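Local coordinates for salmonella typhimurium DB7155 bacteriophage DET7 tailspike (Bacteriophage, PDB 2V5I), which probably binds and hydrolyses the O-antigen polysaccharide of its Salmonella host, serving as the receptor-binding tailspike of the phage, at residues A[100-103]-A[108-111]; A[329-334]-A[376-381]. All coordinates share one frame; numbering follows the deposited sequence.

Contact 1: A[100-103]-A[108-111]; sequences IFPW and KWIT
Trp103 and Trp109 meet through their indoles, which lie side by side and point the same way. NE1 of Trp103 sits over one face of the Trp109 ring, toward its rim, 3.2 Å from CZ3 of Trp109. The planes are inclined at 38°, neither stacked nor edge-to-face. Each indole has CG anti to its own carbonyl carbon and beside the backbone N, an orientation that carries both rings off the same side of the loop. Arg252 makes a cation-pi contact with Trp103, and NE1 of Trp109 forms a probable hydrogen bond to Asn331 O, 3.1 Å away.

This is the dense part of the contact. Pro102 closes it from the first segment: its CG lies over one face of Trp103 and is 4.3 Å from CZ3 of Trp109, while its carbonyl faces the second segment. Pro102 O accepts the N-H of Ile110 at 2.9 Å, nearly straight at 175°, although the donor stands 58° above the carbonyl plane. The backbones of Trp103 and Trp109 are bridged once, their CA atoms 4.7 Å apart. A short CA-H...O contact adds to this, Trp103 CA lying 3.3 Å from Lys108 O. Ile110 is packed too: its bond to CB leaves toward the first segment, CD1 comes 3.6 Å from the carbonyl carbon of Trp103, and the side chain also touches Leu115 and Val116 of helix 113-117.

The solvent side belongs to Lys108, whose bond to CB leaves away from the first segment and whose side chain is exposed.

A short loop closed by one bridge and clasped by an oblique tryptophan pair thus belongs to the long excursion between strands 98-99 and 156-161, an insertion laid against the parallel beta-helix of a P22-type tailspike.

Contact 2: A[329-334]-A[376-381]; sequences VMNSLG and CNYLNF
Asn331 and Tyr378 meet almost in one plane: the amide and the phenol ring are only 10° apart, and OD1 of Asn331 lies at the ring's edge. The hydroxyl Tyr378 OH donates to Asn331 OD1 over a very short 2.5 Å. Tyr378 reaches it with CG between the backbone N and carbonyl carbon (chi1 74°), while ND2 of Asn331 is held by Ser284 OG, which should hold the amide's rotation. Lys403 adds a cation-pi contact to the phenol.

Leu333 serves the apolar half. Its CD1 meets CD1 of Leu379 at 3.8 Å, the two side chains slanting across each other, and lies 4.2 Å from CZ of Phe381, whose side chain crosses that of Leu333 at about a right angle.

Within 376-381, Asn377 to Asn380 form a type I turn, closed by Asn380 N bonding to Asn377 O. Just beyond it the Asn377 side chain grips Phe381, OD1 taking its N-H and ND2 giving to its O. Side chains thus join the loop after strand 371-374 to the loop that follows strand 323-330, two loops after parallel strands packing together on the flank of the right-handed parallel beta-helix of the P22-tailspike family.

How the contacts relate
The two contacts share no segment yet abut, their centres about 13 Å apart. Contact 1 is partly buried and joins two parts of one inserted loop, close in sequence; contact 2 lies at the surface and joins loops of the beta-helix 42 residues apart. Their chemistry follows: aromatic overlap with a backbone bond in the first, a side-chain hydrogen bond beside small apolar touches in the second. Trp109 couples them: besides the probable bond already noted from its indole to the backbone of 329-334, its CZ2 packs on Leu333 CB and its CD1 on Tyr378 OH, so the insertion rests directly on those loops.

Contact 1: A[100-103]-A[108-111]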
loop_
_atom_site.group_PDB
_atom_site.type_symbol
_atom_site.label_atom_id
_atom_site.label_comp_id
_atom_site.label_asym_id
_atom_site.label_seq_id
_atom_site.Cartn_x
_atom_site.Cartn_y
_atom_site.Cartn_z
ATOM N N ILE A 100 24.291 26.184 7.153
ATOM C CA ILE A 100 23.672 25.878 8.429
ATOM C C ILE A 100 23.271 24.396 8.502
ATOM O O ILE A 100 23.258 23.686 7.480
ATOM C CB ILE A 100 22.460 26.789 8.752
ATOM C CG1 ILE A 100 21.389 26.645 7.680
ATOM C CG2 ILE A 100 22.906 28.221 8.953
ATOM C CD1 ILE A 100 20.021 27.174 8.064
ATOM N N PHE A 101 23.116 23.925 9.745
ATOM C CA PHE A 101 22.876 22.535 10.049
ATOM C C PHE A 101 21.897 22.423 11.216
ATOM O O PHE A 101 22.286 22.129 12.361
ATOM C CB PHE A 101 24.199 21.820 10.350
ATOM C CG PHE A 101 24.137 20.338 10.279
ATOM C CD1 PHE A 101 24.257 19.676 9.063
ATOM C CD2 PHE A 101 23.947 19.575 11.411
ATOM C CE1 PHE A 101 24.238 18.273 9.003
ATOM C CE2 PHE A 101 23.917 18.168 11.341
ATOM C CZ PHE A 101 24.070 17.537 10.139
ATOM N N PRO A 102 20.574 22.640 10.923
ATOM C CA PRO A 102 19.588 22.717 11.992
ATOM C C PRO A 102 19.167 21.342 12.573
ATOM O O PRO A 102 17.974 21.112 12.798
ATOM C CB PRO A 102 18.406 23.437 11.317
ATOM C CG PRO A 102 18.526 23.031 9.826
ATOM C CD PRO A 102 20.027 23.012 9.607
ATOM N N TRP A 103 20.118 20.429 12.715
ATOM C CA TRP A 103 19.891 19.129 13.392
ATOM C C TRP A 103 20.969 18.936 14.433
ATOM O O TRP A 103 22.146 19.174 14.174
ATOM C CB TRP A 103 19.940 17.974 12.389
ATOM C CG TRP A 103 18.930 18.124 11.287
ATOM C CD1 TRP A 103 17.614 17.695 11.257
ATOM C CD2 TRP A 103 19.166 18.744 10.013
ATOM N NE1 TRP A 103 17.050 18.041 10.069
ATOM C CE2 TRP A 103 17.954 18.711 9.305
ATOM C CE3 TRP A 103 20.277 19.332 9.426
ATOM C CZ2 TRP A 103 17.836 19.233 8.019
ATOM C CZ3 TRP A 103 20.168 19.864 8.147
ATOM C CH2 TRP A 103 18.943 19.833 7.475
ATOM N N LYS A 108 17.687 15.530 16.381
ATOM C CA LYS A 108 16.533 16.393 16.605
ATOM C C LYS A 108 16.653 17.736 15.907
ATOM O O LYS A 108 17.735 18.301 15.804
ATOM C CB LYS A 108 16.300 16.661 18.103
ATOM C CG LYS A 108 16.263 15.428 18.996
ATOM C CD LYS A 108 15.381 14.347 18.446
ATOM C CE LYS A 108 15.370 13.078 19.318
ATOM N NZ LYS A 108 14.090 12.289 19.098
ATOM N N TRP A 109 15.524 18.292 15.524
ATOM C CA TRP A 109 15.495 19.622 14.898
ATOM C C TRP A 109 16.010 20.658 15.887
ATOM O O TRP A 109 15.667 20.625 17.089
ATOM C CB TRP A 109 14.051 19.976 14.499
ATOM C CG TRP A 109 13.536 19.291 13.268
ATOM C CD1 TRP A 109 12.550 18.343 13.193
ATOM C CD2 TRP A 109 13.917 19.600 11.939
ATOM N NE1 TRP A 109 12.366 17.982 11.871
ATOM C CE2 TRP A 109 13.190 18.726 11.076
ATOM C CE3 TRP A 109 14.858 20.454 11.390
ATOM C CZ2 TRP A 109 13.334 18.766 9.674
ATOM C CZ3 TRP A 109 14.997 20.535 10.007
ATOM C CH2 TRP A 109 14.232 19.648 9.158
ATOM N N ILE A 110 16.784 21.601 15.367
ATOM C CA ILE A 110 17.133 22.852 16.078
ATOM C C ILE A 110 16.300 23.942 15.470
ATOM O O ILE A 110 16.400 24.217 14.264
ATOM C CB ILE A 110 18.625 23.178 15.913
ATOM C CG1 ILE A 110 19.479 22.003 16.377
ATOM C CG2 ILE A 110 18.997 24.443 16.659
ATOM C CD1 ILE A 110 21.015 22.150 16.154
ATOM N N THR A 111 15.499 24.600 16.311
ATOM C CA THR A 111 14.575 25.622 15.796
ATOM C C THR A 111 14.876 27.052 16.263
ATOM O O THR A 111 14.403 28.005 15.644
ATOM C CB THR A 111 13.112 25.277 16.149
ATOM O OG1 THR A 111 12.981 25.226 17.575
ATOM C CG2 THR A 111 12.728 23.925 15.528
#

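Contact 2: A[329-334]-A[376-381]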
loop_
_atom_site.group_PDB
_atom_site.type_symbol
_atom_site.label_atom_id
_atom_site.label_comp_id
_atom_site.label_asym_id
_atom_site.label_seq_id
_atom_site.Cartn_x
_atom_site.Cartn_y
_atom_site.Cartn_z
ATOM N N VAL A 329 5.950 10.174 4.251
ATOM C CA VAL A 329 6.681 11.328 4.768
ATOM C C VAL A 329 6.930 11.121 6.269
ATOM O O VAL A 329 6.019 10.736 6.984
ATOM C CB VAL A 329 5.914 12.649 4.560
ATOM C CG1 VAL A 329 6.694 13.839 5.132
ATOM C CG2 VAL A 329 5.558 12.912 3.058
ATOM N N MET A 330 8.146 11.459 6.721
ATOM C CA MET A 330 8.425 11.455 8.158
ATOM C C MET A 330 9.327 12.612 8.562
ATOM O O MET A 330 10.214 13.022 7.803
ATOM C CB MET A 330 9.124 10.138 8.529
ATOM C CG MET A 330 8.277 8.927 8.297
ATOM S SD MET A 330 9.088 7.408 8.881
ATOM C CE MET A 330 9.225 7.802 10.621
ATOM N N ASN A 331 9.013 13.176 9.733
ATOM C CA ASN A 331 9.834 14.198 10.392
ATOM C C ASN A 331 9.959 15.530 9.643
ATOM O O ASN A 331 10.936 16.229 9.800
ATOM C CB ASN A 331 11.211 13.651 10.768
ATOM C CG ASN A 331 11.885 14.473 11.830
ATOM O OD1 ASN A 331 11.220 14.941 12.790
ATOM N ND2 ASN A 331 13.225 14.601 11.738
ATOM N N SER A 332 8.938 15.935 8.908
ATOM C CA SER A 332 8.926 17.264 8.270
ATOM C C SER A 332 8.793 18.352 9.333
ATOM O O SER A 332 8.177 18.169 10.359
ATOM C CB SER A 332 7.804 17.393 7.229
ATOM O OG SER A 332 6.550 17.126 7.838
ATOM N N LEU A 333 9.471 19.463 9.117
ATOM C CA LEU A 333 9.328 20.617 10.011
ATOM C C LEU A 333 8.161 21.519 9.620
ATOM O O LEU A 333 7.603 22.207 10.504
ATOM C CB LEU A 333 10.657 21.352 10.117
ATOM C CG LEU A 333 10.737 22.480 11.133
ATOM C CD1 LEU A 333 10.516 22.034 12.550
ATOM C CD2 LEU A 333 12.101 23.171 11.038
ATOM N N GLY A 334 7.788 21.564 8.332
ATOM C CA GLY A 334 6.693 22.322 7.786
ATOM C C GLY A 334 5.393 21.549 7.792
ATOM O O GLY A 334 4.727 21.469 8.838
ATOM N N CYS A 376 1.775 13.608 14.396
ATOM C CA CYS A 376 2.148 14.858 13.786
ATOM C C CYS A 376 1.990 16.048 14.761
ATOM O O CYS A 376 1.475 15.921 15.877
ATOM C CB CYS A 376 1.442 15.087 12.431
ATOM S SG CYS A 376 2.061 13.873 11.205
ATOM N N ASN A 377 2.530 17.178 14.327
ATOM C CA ASN A 377 2.655 18.368 15.185
ATOM C C ASN A 377 3.350 18.114 16.514
ATOM O O ASN A 377 2.951 18.634 17.547
ATOM C CB ASN A 377 1.325 19.068 15.380
ATOM C CG ASN A 377 1.505 20.479 15.924
ATOM O OD1 ASN A 377 2.556 21.116 15.671
ATOM N ND2 ASN A 377 0.534 20.968 16.697
ATOM N N TYR A 378 4.397 17.287 16.494
ATOM C CA TYR A 378 5.009 16.877 17.766
ATOM C C TYR A 378 5.756 18.049 18.432
ATOM O O TYR A 378 5.983 17.997 19.619
ATOM C CB TYR A 378 5.845 15.591 17.612
ATOM C CG TYR A 378 7.176 15.689 16.909
ATOM C CD1 TYR A 378 8.222 16.425 17.456
ATOM C CD2 TYR A 378 7.435 14.977 15.730
ATOM C CE1 TYR A 378 9.434 16.520 16.835
ATOM C CE2 TYR A 378 8.651 15.071 15.102
ATOM C CZ TYR A 378 9.667 15.818 15.657
ATOM O OH TYR A 378 10.925 15.909 15.060
ATOM N N LEU A 379 6.084 19.115 17.693
ATOM C CA LEU A 379 6.658 20.340 18.290
ATOM C C LEU A 379 5.577 21.332 18.742
ATOM O O LEU A 379 5.895 22.420 19.227
ATOM C CB LEU A 379 7.638 21.035 17.341
ATOM C CG LEU A 379 8.932 20.290 17.067
ATOM C CD1 LEU A 379 9.884 21.155 16.237
ATOM C CD2 LEU A 379 9.632 19.884 18.319
ATOM N N ASN A 380 4.301 20.977 18.623
ATOM C CA ASN A 380 3.243 21.800 19.222
ATOM C C ASN A 380 3.141 23.208 18.660
ATOM O O ASN A 380 2.938 24.212 19.418
ATOM C CB ASN A 380 3.372 21.819 20.743
ATOM C CG ASN A 380 2.075 22.211 21.449
ATOM O OD1 ASN A 380 0.979 22.121 20.880
ATOM N ND2 ASN A 380 2.209 22.673 22.701
ATOM N N PHE A 381 3.247 23.320 17.349
ATOM C CA PHE A 381 2.900 24.548 16.643
ATOM C C PHE A 381 1.414 24.885 16.836
ATOM O O PHE A 381 0.609 24.017 17.152
ATOM C CB PHE A 381 3.146 24.418 15.150
ATOM C CG PHE A 381 4.600 24.366 14.755
ATOM C CD1 PHE A 381 5.292 25.526 14.478
ATOM C CD2 PHE A 381 5.220 23.164 14.524
ATOM C CE1 PHE A 381 6.619 25.470 14.059
ATOM C CE2 PHE A 381 6.541 23.086 14.110
ATOM C CZ PHE A 381 7.240 24.230 13.889
#